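Local structure of ribosomal RNA small subunit methyltransferase E (Legionella pneumophila, 5O95) at residues T111-E116 against V157-F162; Q161-A166 against H213-L218; L21-E26 against K63-R68; I9-E14 against L43-G48. The protein probably methylates the N3 position of a specific uridine in 16S ribosomal RNA, using S-adenosyl-L-methionine as methyl donor. All coordinates share one frame; numbering follows the deposited sequence.

Contact 1. Residues T111-E116 against V157-F162; sequences TPLITE and VYLDQF
Ile114 lies over one face of the Tyr158 ring: its CB stands 4.1 Å from the ring centroid, 20° off the ring normal, a CH-pi contact displaced toward the rim. CG2 of Ile114 makes the closest approach, 3.4 Å from Tyr158 CE2. At the second ring, Phe162, Thr111 OG1 sits at the edge, near the ring plane and 4.1 Å from CE1. Both rings belong to the junction where strands 109-114 and 152-158 pair in parallel, linked by helix 124-145 in a beta-alpha-beta unit of the RNA methyltransferase domain, of the SPOUT clan. The OG1 hydroxyl has its polar partner in His84 NE2, and the His84 ring packs edge-to-face with Phe162.

Val157 is gripped through both backbone polar atoms: its N donates to Pro112 O at 3.2 Å, and its O accepts from Ile114 N at 3.0 Å. Leu113 and Val157 point to the other face of the sheet from Ile114 and Tyr158. On the face of Leu113 and Val157, Leu113 CG is anti to the backbone N (chi1 -167°), and its two methyls divide the work, CD1 going to Phe162 CB at 3.8 Å and CD2 to Leu159 CD1.

Tyr158 is the N-cap residue of helix 159-165, which turns off directly from the strand. At this junction Ile114 O accepts a weak, bent bond from Leu159 N (3.0 Å, 129°) and also meets Tyr158 CA at 3.3 Å in a CA-H...O contact.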
loop_
_atom_site.group_PDB
_atom_site.type_symbol
_atom_site.label_atom_id
_atom_site.label_comp_id
_atom_site.label_asym_id
_atom_site.label_seq_id
_atom_site.Cartn_x
_atom_site.Cartn_y
_atom_site.Cartn_z
ATOM N N THR B 111 16.494 5.971 1.549
ATOM C CA THR B 111 17.761 5.512 0.968
ATOM C C THR B 111 17.529 4.233 0.176
ATOM O O THR B 111 17.082 3.231 0.756
ATOM C CB THR B 111 18.815 5.252 2.057
ATOM O OG1 THR B 111 19.134 6.476 2.726
ATOM C CG2 THR B 111 20.092 4.651 1.440
ATOM N N PRO B 112 17.786 4.207 -1.129
ATOM C CA PRO B 112 17.804 2.923 -1.843
ATOM C C PRO B 112 18.959 2.095 -1.307
ATOM O O PRO B 112 20.071 2.588 -1.147
ATOM C CB PRO B 112 18.026 3.333 -3.307
ATOM C CG PRO B 112 17.635 4.812 -3.363
ATOM C CD PRO B 112 18.027 5.348 -2.023
ATOM N N LEU B 113 18.678 0.834 -0.989
ATOM C CA LEU B 113 19.618 -0.010 -0.277
ATOM C C LEU B 113 20.048 -1.162 -1.173
ATOM O O LEU B 113 19.225 -1.757 -1.870
ATOM C CB LEU B 113 18.959 -0.558 0.994
ATOM C CG LEU B 113 19.864 -1.212 2.038
ATOM C CD1 LEU B 113 20.889 -0.212 2.597
ATOM C CD2 LEU B 113 19.021 -1.805 3.151
ATOM N N ILE B 114 21.339 -1.473 -1.150
ATOM C CA ILE B 114 21.882 -2.641 -1.840
ATOM C C ILE B 114 22.295 -3.630 -0.771
ATOM O O ILE B 114 23.065 -3.288 0.136
ATOM C CB ILE B 114 23.066 -2.261 -2.744
ATOM C CG1 ILE B 114 22.650 -1.117 -3.675
ATOM C CG2 ILE B 114 23.519 -3.480 -3.527
ATOM C CD1 ILE B 114 23.833 -0.407 -4.328
ATOM N N THR B 115 21.748 -4.846 -0.850
ATOM C CA THR B 115 22.037 -5.915 0.083
ATOM C C THR B 115 22.407 -7.152 -0.717
ATOM O O THR B 115 22.280 -7.183 -1.946
ATOM C CB THR B 115 20.842 -6.217 1.004
ATOM O OG1 THR B 115 19.894 -7.033 0.309
ATOM C CG2 THR B 115 20.164 -4.935 1.456
ATOM N N GLU B 116 22.856 -8.178 0.011
ATOM C CA GLU B 116 23.472 -9.344 -0.616
ATOM C C GLU B 116 22.472 -10.111 -1.472
ATOM O O GLU B 116 22.827 -10.630 -2.539
ATOM C CB GLU B 116 24.081 -10.234 0.465
ATOM C CG GLU B 116 24.779 -11.485 -0.040
ATOM C CD GLU B 116 25.490 -12.249 1.072
ATOM O OE1 GLU B 116 26.441 -11.700 1.670
ATOM O OE2 GLU B 116 25.087 -13.396 1.358
ATOM N N VAL B 157 23.219 3.176 -1.096
ATOM C CA VAL B 157 24.388 2.684 -0.375
ATOM C C VAL B 157 24.196 1.202 -0.090
ATOM O O VAL B 157 23.073 0.685 -0.084
ATOM C CB VAL B 157 24.672 3.428 0.953
ATOM C CG1 VAL B 157 25.017 4.905 0.711
ATOM C CG2 VAL B 157 23.517 3.281 1.927
ATOM N N TYR B 158 25.321 0.528 0.156
ATOM C CA TYR B 158 25.259 -0.842 0.641
ATOM C C TYR B 158 24.878 -0.874 2.115
ATOM O O TYR B 158 25.012 0.109 2.849
ATOM C CB TYR B 158 26.602 -1.551 0.443
ATOM C CG TYR B 158 26.875 -1.941 -0.989
ATOM C CD1 TYR B 158 27.429 -1.038 -1.882
ATOM C CD2 TYR B 158 26.561 -3.210 -1.454
ATOM C CE1 TYR B 158 27.668 -1.388 -3.197
ATOM C CE2 TYR B 158 26.799 -3.570 -2.763
ATOM C CZ TYR B 158 27.349 -2.657 -3.631
ATOM O OH TYR B 158 27.588 -3.013 -4.937
ATOM N N LEU B 159 24.409 -2.041 2.548
ATOM C CA LEU B 159 23.894 -2.187 3.903
ATOM C C LEU B 159 24.935 -1.803 4.951
ATOM O O LEU B 159 24.595 -1.204 5.978
ATOM C CB LEU B 159 23.424 -3.626 4.110
ATOM C CG LEU B 159 22.917 -4.008 5.502
ATOM C CD1 LEU B 159 21.506 -3.465 5.765
ATOM C CD2 LEU B 159 22.954 -5.514 5.673
ATOM N N ASP B 160 26.205 -2.154 4.728
ATOM C CA ASP B 160 27.209 -1.867 5.746
ATOM C C ASP B 160 27.400 -0.367 5.941
ATOM O O ASP B 160 27.525 0.104 7.078
ATOM C CB ASP B 160 28.540 -2.568 5.442
ATOM C CG ASP B 160 29.146 -2.149 4.122
ATOM O OD1 ASP B 160 28.459 -1.526 3.292
ATOM O OD2 ASP B 160 30.336 -2.459 3.911
ATOM N N GLN B 161 27.425 0.399 4.848
ATOM C CA GLN B 161 27.471 1.852 4.986
ATOM C C GLN B 161 26.232 2.381 5.696
ATOM O O GLN B 161 26.327 3.285 6.535
ATOM C CB GLN B 161 27.627 2.526 3.623
ATOM C CG GLN B 161 27.715 4.034 3.738
ATOM C CD GLN B 161 28.105 4.711 2.442
ATOM O OE1 GLN B 161 28.208 4.070 1.398
ATOM N NE2 GLN B 161 28.318 6.021 2.504
ATOM N N PHE B 162 25.056 1.834 5.383
ATOM C CA PHE B 162 23.843 2.352 6.005
ATOM C C PHE B 162 23.855 2.147 7.514
ATOM O O PHE B 162 23.543 3.067 8.276
ATOM C CB PHE B 162 22.586 1.743 5.388
ATOM C CG PHE B 162 21.334 2.317 5.952
ATOM C CD1 PHE B 162 20.801 3.488 5.439
ATOM C CD2 PHE B 162 20.702 1.704 7.025
ATOM C CE1 PHE B 162 19.643 4.032 5.979
ATOM C CE2 PHE B 162 19.553 2.245 7.572
ATOM C CZ PHE B 162 19.026 3.411 7.051
#

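Contact 2. Residues Q161-A166 against H213-L218; sequences QFVREA and HGFLPL
His213 meets helix 159-165 with its imidazole face, on which Val163 CG2 rests almost centrally, 3.7 Å from the centroid and 13° off the normal, in a clear CH-pi contact. A chi1 of -52° sets Val163 CG1 beside the backbone N and anti to the carbonyl carbon, which places CG2 between the two and over the imidazole. The same ring also approaches the helix backbone, with CD2 3.3 Å from Val163 O. Its ND1 hydrogen-bonds to Leu209 O, a link back into helix 204-212 that helps to fix the rotation of the imidazole.

Gly214 follows with positive phi (84°) as the C-prime residue of the Schellman motif that ends helix 204-212; Phe215 N bonds to Thr210 O and Gly214 N to Ser211 O. The chain is thereby turned so that Phe215 faces helix 159-165. Its ring is approached by three residues: Ala166 CB comes in at the edge, near the plane, 3.7 Å from CZ; Val163 CG1 lies 3.9 Å from CE1; and Phe162 CE2 lies 3.8 Å from CZ. The two phenylalanine side chains cross at about a right angle. Ala193 and Ile195 of strand 191-196 also pack on Phe215. Beyond it, Leu216 to Leu218 enter strand 216-218, an outermost strand of the parallel sheet within this chain.

Val163 thus divides its two methyls between an imidazole and a phenyl ring. Since the side chains meet one another through apolar and CH-pi contacts, and the segments share no hydrogen bond, shape fit and burial probably hold the helix here.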
loop_
_atom_site.group_PDB
_atom_site.type_symbol
_atom_site.label_atom_id
_atom_site.label_comp_id
_atom_site.label_asym_id
_atom_site.label_seq_id
_atom_site.Cartn_x
_atom_site.Cartn_y
_atom_site.Cartn_z
ATOM N N GLN B 161 27.425 0.399 4.848
ATOM C CA GLN B 161 27.471 1.852 4.986
ATOM C C GLN B 161 26.232 2.381 5.696
ATOM O O GLN B 161 26.327 3.285 6.535
ATOM C CB GLN B 161 27.627 2.526 3.623
ATOM C CG GLN B 161 27.715 4.034 3.738
ATOM C CD GLN B 161 28.105 4.711 2.442
ATOM O OE1 GLN B 161 28.208 4.070 1.398
ATOM N NE2 GLN B 161 28.318 6.021 2.504
ATOM N N PHE B 162 25.056 1.834 5.383
ATOM C CA PHE B 162 23.843 2.352 6.005
ATOM C C PHE B 162 23.855 2.147 7.514
ATOM O O PHE B 162 23.543 3.067 8.276
ATOM C CB PHE B 162 22.586 1.743 5.388
ATOM C CG PHE B 162 21.334 2.317 5.952
ATOM C CD1 PHE B 162 20.801 3.488 5.439
ATOM C CD2 PHE B 162 20.702 1.704 7.025
ATOM C CE1 PHE B 162 19.643 4.032 5.979
ATOM C CE2 PHE B 162 19.553 2.245 7.572
ATOM C CZ PHE B 162 19.026 3.411 7.051
ATOM N N VAL B 163 24.197 0.939 7.971
ATOM C CA VAL B 163 24.188 0.715 9.412
ATOM C C VAL B 163 25.310 1.482 10.110
ATOM O O VAL B 163 25.153 1.906 11.261
ATOM C CB VAL B 163 24.157 -0.786 9.763
ATOM C CG1 VAL B 163 23.018 -1.473 9.013
ATOM C CG2 VAL B 163 25.498 -1.456 9.487
ATOM N N ARG B 164 26.442 1.697 9.428
ATOM C CA ARG B 164 27.544 2.424 10.049
ATOM C C ARG B 164 27.158 3.877 10.310
ATOM O O ARG B 164 27.506 4.442 11.354
ATOM C CB ARG B 164 28.797 2.315 9.173
ATOM C CG ARG B 164 29.665 3.565 9.146
ATOM C CD ARG B 164 31.061 3.264 8.604
ATOM N NE ARG B 164 31.029 2.413 7.418
ATOM C CZ ARG B 164 31.008 2.868 6.169
ATOM N NH1 ARG B 164 31.019 4.173 5.936
ATOM N NH2 ARG B 164 30.977 2.013 5.153
ATOM N N GLU B 165 26.390 4.476 9.401
ATOM C CA GLU B 165 26.076 5.897 9.469
ATOM C C GLU B 165 24.783 6.212 10.208
ATOM O O GLU B 165 24.567 7.376 10.567
ATOM C CB GLU B 165 25.981 6.484 8.057
ATOM C CG GLU B 165 27.280 6.395 7.281
ATOM C CD GLU B 165 27.143 6.887 5.855
ATOM O OE1 GLU B 165 26.000 7.053 5.376
ATOM O OE2 GLU B 165 28.185 7.101 5.209
ATOM N N ALA B 166 23.917 5.220 10.435
ATOM C CA ALA B 166 22.600 5.482 11.001
ATOM C C ALA B 166 22.731 6.013 12.424
ATOM O O ALA B 166 23.348 5.373 13.282
ATOM C CB ALA B 166 21.763 4.203 10.982
ATOM N N HIS B 213 25.047 -3.155 15.035
ATOM C CA HIS B 213 24.828 -1.715 15.028
ATOM C C HIS B 213 23.513 -1.315 15.680
ATOM O O HIS B 213 23.071 -0.175 15.503
ATOM C CB HIS B 213 24.923 -1.151 13.611
ATOM C CG HIS B 213 26.308 -1.169 13.054
ATOM N ND1 HIS B 213 26.936 -2.331 12.669
ATOM C CD2 HIS B 213 27.190 -0.168 12.823
ATOM C CE1 HIS B 213 28.149 -2.048 12.225
ATOM N NE2 HIS B 213 28.327 -0.743 12.310
ATOM N N GLY B 214 22.874 -2.225 16.415
ATOM C CA GLY B 214 21.694 -1.873 17.190
ATOM C C GLY B 214 20.372 -1.881 16.458
ATOM O O GLY B 214 19.386 -1.368 16.992
ATOM N N PHE B 215 20.311 -2.439 15.252
ATOM C CA PHE B 215 19.044 -2.594 14.547
ATOM C C PHE B 215 18.266 -3.760 15.144
ATOM O O PHE B 215 18.773 -4.886 15.222
ATOM C CB PHE B 215 19.271 -2.757 13.045
ATOM C CG PHE B 215 19.534 -1.448 12.347
ATOM C CD1 PHE B 215 20.787 -0.851 12.411
ATOM C CD2 PHE B 215 18.518 -0.800 11.658
ATOM C CE1 PHE B 215 21.026 0.374 11.789
ATOM C CE2 PHE B 215 18.749 0.427 11.037
ATOM C CZ PHE B 215 19.995 1.003 11.096
ATOM N N LEU B 216 17.045 -3.478 15.592
ATOM C CA LEU B 216 16.224 -4.441 16.316
ATOM C C LEU B 216 15.152 -5.018 15.399
ATOM O O LEU B 216 14.519 -4.277 14.642
ATOM C CB LEU B 216 15.545 -3.747 17.497
ATOM C CG LEU B 216 16.502 -3.079 18.489
ATOM C CD1 LEU B 216 15.740 -2.403 19.619
ATOM C CD2 LEU B 216 17.517 -4.065 19.038
ATOM N N PRO B 217 14.910 -6.330 15.463
ATOM C CA PRO B 217 14.040 -6.979 14.464
ATOM C C PRO B 217 12.562 -6.738 14.727
ATOM O O PRO B 217 12.077 -6.916 15.845
ATOM C CB PRO B 217 14.381 -8.468 14.611
ATOM C CG PRO B 217 14.906 -8.610 16.019
ATOM C CD PRO B 217 15.605 -7.298 16.324
ATOM N N LEU B 218 11.846 -6.351 13.673
ATOM C CA LEU B 218 10.423 -6.045 13.740
ATOM C C LEU B 218 9.644 -7.047 12.902
ATOM O O LEU B 218 10.072 -7.420 11.806
ATOM C CB LEU B 218 10.186 -4.645 13.179
ATOM C CG LEU B 218 8.745 -4.151 13.129
ATOM C CD1 LEU B 218 8.206 -4.001 14.540
ATOM C CD2 LEU B 218 8.694 -2.809 12.396
#

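Contact 3. Residues L21-E26 against K63-R68; sequences LELSPE and KQVFVR
Glu22 and Gln64 are joined by a side-chain hydrogen bond, Gln64 NE2 to Glu22 OE2, 2.7 Å long with an N-H...O angle of 157°. The oxygen is met from above the carboxylate plane, 46° out of it, although it lies close to the plane of the Gln64 amide. A water accepts weakly from the same NE2 and donates to Glu22 OE1, so both carboxylate oxygens have a partner.

The backbones pair as an antiparallel ladder. Leu21 and Val67 form a hydrogen-bonded pair, N to O in both directions, each bond 2.8 Å and nearly straight. Leu23 N adds a bond to Val65 O as the strand 20-22 is left. Farther along, a second water bridges from Leu23 O, to which it donates at 2.8 Å, to Val65 N, from which it accepts.

Glu22, in the non-hydrogen-bonded pair with Phe66, runs beside that ring, its CG over one face at 4.2 Å from the centroid. With CG anti to the backbone N (chi1 -179°) and the chain extended beyond it, the carboxylate arrives at Gln64. Phe66 also makes a cation-pi contact with Arg59. Leu21, Leu23, Val65 and Val67 meet through apolar side-chain atoms, closest at Leu23 CD1 and Val65 CG1, 3.7 Å apart.

In this PUA-domain sheet the Glu22 face combines a hydrated amide-carboxylate bond with the Phe66 ring, while on the other face Leu21 and Val67 pack on Leu45. Side chains on both faces therefore probably help the backbone bonds to hold the edge strand.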
loop_
_atom_site.group_PDB
_atom_site.type_symbol
_atom_site.label_atom_id
_atom_site.label_comp_id
_atom_site.label_asym_id
_atom_site.label_seq_id
_atom_site.Cartn_x
_atom_site.Cartn_y
_atom_site.Cartn_z
ATOM N N LEU B 21 5.304 34.949 -11.611
ATOM C CA LEU B 21 6.244 33.840 -11.670
ATOM C C LEU B 21 6.031 33.083 -12.972
ATOM O O LEU B 21 4.929 32.580 -13.226
ATOM C CB LEU B 21 6.027 32.909 -10.479
ATOM C CG LEU B 21 6.834 31.615 -10.502
ATOM C CD1 LEU B 21 8.325 31.920 -10.462
ATOM C CD2 LEU B 21 6.414 30.730 -9.340
ATOM N N GLU B 22 7.072 33.015 -13.798
ATOM C CA GLU B 22 7.070 32.089 -14.917
ATOM C C GLU B 22 7.433 30.713 -14.380
ATOM O O GLU B 22 8.518 30.520 -13.818
ATOM C CB GLU B 22 8.078 32.508 -15.984
ATOM C CG GLU B 22 8.064 31.565 -17.173
ATOM C CD GLU B 22 9.034 31.974 -18.255
ATOM O OE1 GLU B 22 9.670 33.029 -18.098
ATOM O OE2 GLU B 22 9.158 31.244 -19.256
ATOM N N LEU B 23 6.520 29.762 -14.520
ATOM C CA LEU B 23 6.805 28.445 -13.982
ATOM C C LEU B 23 8.043 27.871 -14.640
ATOM O O LEU B 23 8.364 28.200 -15.784
ATOM C CB LEU B 23 5.619 27.523 -14.227
ATOM C CG LEU B 23 4.338 27.938 -13.514
ATOM C CD1 LEU B 23 3.273 26.879 -13.813
ATOM C CD2 LEU B 23 4.558 28.063 -12.017
ATOM N N SER B 24 8.749 26.998 -13.900
ATOM C CA SER B 24 9.864 26.292 -14.505
ATOM C C SER B 24 9.369 25.575 -15.754
ATOM O O SER B 24 8.189 25.230 -15.842
ATOM C CB SER B 24 10.419 25.258 -13.533
ATOM O OG SER B 24 9.417 24.290 -13.205
ATOM N N PRO B 25 10.243 25.349 -16.740
ATOM C CA PRO B 25 9.793 24.646 -17.951
ATOM C C PRO B 25 9.108 23.320 -17.656
ATOM O O PRO B 25 8.100 22.993 -18.295
ATOM C CB PRO B 25 11.091 24.480 -18.757
ATOM C CG PRO B 25 11.902 25.695 -18.351
ATOM C CD PRO B 25 11.610 25.891 -16.885
ATOM N N GLU B 26 9.632 22.545 -16.705
ATOM C CA GLU B 26 8.984 21.284 -16.355
ATOM C C GLU B 26 7.579 21.515 -15.820
ATOM O O GLU B 26 6.648 20.781 -16.166
ATOM C CB GLU B 26 9.823 20.507 -15.338
ATOM C CG GLU B 26 11.072 19.899 -15.949
ATOM C CD GLU B 26 10.745 18.882 -17.017
ATOM O OE1 GLU B 26 10.246 17.800 -16.655
ATOM O OE2 GLU B 26 10.973 19.168 -18.213
ATOM N N LYS B 63 4.117 26.534 -24.055
ATOM C CA LYS B 63 4.366 25.828 -22.806
ATOM C C LYS B 63 4.896 26.744 -21.706
ATOM O O LYS B 63 5.235 26.261 -20.621
ATOM C CB LYS B 63 5.303 24.640 -23.029
ATOM C CG LYS B 63 6.512 24.940 -23.903
ATOM C CD LYS B 63 7.303 23.661 -24.176
ATOM C CE LYS B 63 8.653 23.956 -24.804
ATOM N NZ LYS B 63 9.540 22.753 -24.785
ATOM N N GLN B 64 4.986 28.047 -21.968
ATOM C CA GLN B 64 5.289 29.004 -20.918
ATOM C C GLN B 64 4.008 29.311 -20.161
ATOM O O GLN B 64 2.977 29.619 -20.770
ATOM C CB GLN B 64 5.843 30.298 -21.506
ATOM C CG GLN B 64 7.280 30.226 -21.980
ATOM C CD GLN B 64 7.773 31.576 -22.475
ATOM O OE1 GLN B 64 7.295 32.087 -23.486
ATOM N NE2 GLN B 64 8.720 32.167 -21.752
ATOM N N VAL B 65 4.067 29.207 -18.841
ATOM C CA VAL B 65 2.942 29.539 -17.974
ATOM C C VAL B 65 3.408 30.620 -17.007
ATOM O O VAL B 65 4.376 30.409 -16.264
ATOM C CB VAL B 65 2.429 28.312 -17.210
ATOM C CG1 VAL B 65 1.233 28.704 -16.352
ATOM C CG2 VAL B 65 2.045 27.186 -18.184
ATOM N N PHE B 66 2.713 31.766 -17.005
ATOM C CA PHE B 66 2.971 32.860 -16.070
ATOM C C PHE B 66 1.842 32.931 -15.043
ATOM O O PHE B 66 0.674 33.041 -15.413
ATOM C CB PHE B 66 3.072 34.197 -16.811
ATOM C CG PHE B 66 4.209 34.253 -17.781
ATOM C CD1 PHE B 66 4.051 33.800 -19.082
ATOM C CD2 PHE B 66 5.449 34.739 -17.391
ATOM C CE1 PHE B 66 5.106 33.835 -19.978
ATOM C CE2 PHE B 66 6.506 34.788 -18.289
ATOM C CZ PHE B 66 6.335 34.332 -19.578
ATOM N N VAL B 67 2.193 32.873 -13.767
ATOM C CA VAL B 67 1.199 32.866 -12.701
ATOM C C VAL B 67 1.405 34.079 -11.809
ATOM O O VAL B 67 2.530 34.523 -11.570
ATOM C CB VAL B 67 1.189 31.556 -11.883
ATOM C CG1 VAL B 67 1.157 30.363 -12.824
ATOM C CG2 VAL B 67 2.371 31.487 -10.911
ATOM N N ARG B 68 0.300 34.611 -11.309
ATOM C CA ARG B 68 0.322 35.770 -10.432
ATOM C C ARG B 68 0.115 35.273 -9.009
ATOM O O ARG B 68 -0.894 34.627 -8.716
ATOM C CB ARG B 68 -0.761 36.765 -10.853
ATOM C CG ARG B 68 -0.798 38.043 -10.014
ATOM C CD ARG B 68 0.473 38.887 -10.195
ATOM N NE ARG B 68 0.647 39.343 -11.572
ATOM C CZ ARG B 68 1.595 40.190 -11.963
ATOM N NH1 ARG B 68 2.460 40.664 -11.078
ATOM N NH2 ARG B 68 1.686 40.557 -13.239
HETATM O O HOH W 1 10.247 34.893 -20.468
HETATM O O HOH W 2 6.567 28.061 -17.939
#

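Contact 4. Residues I9-E14 against L43-G48; sequences IYQPGE and LTLFNG
Ile9 N bonds to Thr44 O and Ile9 O accepts from Phe46 N, both at 3.0 Å, which sets strand 8-10 parallel to strand 42-46 at one border of the mixed PUA-domain sheet. The Ile9 side chain goes to the face of Leu45, where CB touches Leu45 CD2 at 3.8 Å and Ala27, His30 and Val31 of helix 25-34 pack on it.

Tyr10 points to the other face together with Phe46. The two rings are oblique, with planes 51° apart, and Tyr10 CB lies 3.7 Å from Phe46 CZ. Phe46 reaches across because its CG stands between its own N and carbonyl carbon (chi1 63°), which brings one ring face against Tyr10 CA. The edge of the Tyr10 ring meets Gly48 N in plane, 3.7 Å from CE1, and Pro12 CD lies over one of its faces.

Gln11 N continues the ladder to Phe46 O at 2.8 Å. Two bonds fix the rotation of the Gln11 amide: NE2 donates to Tyr10 O, and OE1 accepts from Ser24 N. In the loop after the strand, past Pro12, Gly13 N is linked by a water to Asn47 O. Glu14 OE1 forms a salt bridge with Lys51 NZ.

Asn47 closes the contact: its ND2 donates to Gly13 O at 2.9 Å, 161°, with the oxygen in the amide plane, while its OD1 takes Asp49 N.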
loop_
_atom_site.group_PDB
_atom_site.type_symbol
_atom_site.label_atom_id
_atom_site.label_comp_id
_atom_site.label_asym_id
_atom_site.label_seq_id
_atom_site.Cartn_x
_atom_site.Cartn_y
_atom_site.Cartn_z
ATOM N N ILE B 9 1.410 22.486 -7.216
ATOM C CA ILE B 9 2.592 22.421 -8.077
ATOM C C ILE B 9 3.799 22.839 -7.247
ATOM O O ILE B 9 3.801 23.922 -6.652
ATOM C CB ILE B 9 2.462 23.359 -9.302
ATOM C CG1 ILE B 9 1.242 23.006 -10.167
ATOM C CG2 ILE B 9 3.743 23.367 -10.135
ATOM C CD1 ILE B 9 1.373 21.626 -10.865
ATOM N N TYR B 10 4.834 22.009 -7.222
ATOM C CA TYR B 10 6.049 22.352 -6.504
ATOM C C TYR B 10 6.876 23.318 -7.344
ATOM O O TYR B 10 7.202 23.023 -8.502
ATOM C CB TYR B 10 6.875 21.076 -6.315
ATOM C CG TYR B 10 8.276 21.302 -5.821
ATOM C CD1 TYR B 10 8.533 21.802 -4.548
ATOM C CD2 TYR B 10 9.363 21.030 -6.650
ATOM C CE1 TYR B 10 9.831 21.994 -4.093
ATOM C CE2 TYR B 10 10.673 21.220 -6.213
ATOM C CZ TYR B 10 10.907 21.705 -4.947
ATOM O OH TYR B 10 12.204 21.881 -4.524
ATOM N N GLN B 11 7.223 24.476 -6.759
ATOM C CA GLN B 11 8.193 25.379 -7.372
ATOM C C GLN B 11 9.117 25.860 -6.265
ATOM O O GLN B 11 8.638 26.459 -5.287
ATOM C CB GLN B 11 7.496 26.609 -7.973
ATOM C CG GLN B 11 6.699 26.366 -9.255
ATOM C CD GLN B 11 7.604 26.096 -10.432
ATOM O OE1 GLN B 11 8.010 27.015 -11.160
ATOM N NE2 GLN B 11 7.954 24.821 -10.623
ATOM N N PRO B 12 10.425 25.641 -6.373
ATOM C CA PRO B 12 11.337 26.123 -5.337
ATOM C C PRO B 12 11.414 27.643 -5.382
ATOM O O PRO B 12 11.140 28.272 -6.406
ATOM C CB PRO B 12 12.677 25.496 -5.728
ATOM C CG PRO B 12 12.575 25.303 -7.207
ATOM C CD PRO B 12 11.131 24.901 -7.438
ATOM N N GLY B 13 11.771 28.218 -4.244
ATOM C CA GLY B 13 12.055 29.646 -4.163
ATOM C C GLY B 13 11.180 30.338 -3.140
ATOM O O GLY B 13 10.246 29.773 -2.580
ATOM N N GLU B 14 11.531 31.603 -2.897
ATOM C CA GLU B 14 10.762 32.490 -2.039
ATOM C C GLU B 14 10.071 33.507 -2.930
ATOM O O GLU B 14 10.693 34.042 -3.861
ATOM C CB GLU B 14 11.704 33.244 -1.108
ATOM C CG GLU B 14 12.491 32.385 -0.168
ATOM C CD GLU B 14 11.619 31.673 0.830
ATOM O OE1 GLU B 14 10.652 32.295 1.314
ATOM O OE2 GLU B 14 11.901 30.492 1.125
ATOM N N LEU B 43 -4.060 27.870 -8.843
ATOM C CA LEU B 43 -3.030 26.904 -8.496
ATOM C C LEU B 43 -2.531 27.223 -7.100
ATOM O O LEU B 43 -2.517 28.380 -6.680
ATOM C CB LEU B 43 -1.782 27.024 -9.405
ATOM C CG LEU B 43 -1.848 26.649 -10.878
ATOM C CD1 LEU B 43 -0.555 27.024 -11.588
ATOM C CD2 LEU B 43 -2.093 25.160 -10.992
ATOM N N THR B 44 -2.097 26.196 -6.394
ATOM C CA THR B 44 -1.395 26.353 -5.130
ATOM C C THR B 44 0.027 25.900 -5.380
ATOM O O THR B 44 0.267 24.713 -5.606
ATOM C CB THR B 44 -2.034 25.511 -4.029
ATOM O OG1 THR B 44 -3.396 25.913 -3.814
ATOM C CG2 THR B 44 -1.244 25.669 -2.718
ATOM N N LEU B 45 0.969 26.838 -5.409
ATOM C CA LEU B 45 2.365 26.444 -5.482
ATOM C C LEU B 45 2.866 26.188 -4.071
ATOM O O LEU B 45 2.362 26.753 -3.109
ATOM C CB LEU B 45 3.209 27.556 -6.103
ATOM C CG LEU B 45 2.579 28.142 -7.356
ATOM C CD1 LEU B 45 3.421 29.334 -7.856
ATOM C CD2 LEU B 45 2.402 27.088 -8.448
ATOM N N PHE B 46 3.849 25.304 -3.945
ATOM C CA PHE B 46 4.546 25.182 -2.678
ATOM C C PHE B 46 6.022 25.001 -2.977
ATOM O O PHE B 46 6.402 24.543 -4.058
ATOM C CB PHE B 46 3.989 24.042 -1.811
ATOM C CG PHE B 46 4.159 22.684 -2.437
ATOM C CD1 PHE B 46 3.274 22.265 -3.417
ATOM C CD2 PHE B 46 5.224 21.868 -2.078
ATOM C CE1 PHE B 46 3.426 21.011 -4.025
ATOM C CE2 PHE B 46 5.378 20.605 -2.684
ATOM C CZ PHE B 46 4.493 20.202 -3.664
ATOM N N ASN B 47 6.859 25.365 -2.005
ATOM C CA ASN B 47 8.274 25.595 -2.280
ATOM C C ASN B 47 9.209 24.613 -1.583
ATOM O O ASN B 47 10.436 24.789 -1.634
ATOM C CB ASN B 47 8.667 27.049 -1.969
ATOM C CG ASN B 47 8.701 27.358 -0.477
ATOM O OD1 ASN B 47 8.203 26.591 0.355
ATOM N ND2 ASN B 47 9.247 28.537 -0.137
ATOM N N GLY B 48 8.670 23.544 -0.990
ATOM C CA GLY B 48 9.484 22.621 -0.233
ATOM C C GLY B 48 9.893 23.105 1.134
ATOM O O GLY B 48 10.599 22.388 1.839
HETATM O O HOH W 3 12.344 26.684 -1.830
#

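How the contacts relate
The four contacts fall into two pairs on opposite sides of the chain's centre. Contacts 4 and 3 share the mixed sheet of the PUA domain; their centres are 12 Å apart, their segments alternate along the chain, and Leu45 of contact 4 packs on Leu21 and Val67 of contact 3. Contacts 1 and 2 come later in the chain, in the methyltransferase domain; their centres are 10 Å apart, and helix 159-165, with Gln161 and Phe162, belongs to both. They reach opposite outermost strands of one parallel sheet, 152-158 and 216-218. Between the pairs, centres lie about 32 to 44 Å apart without touching, consistent with a two-domain chain; Tyr10 N nevertheless bonds to Glu143 of helix 124-145.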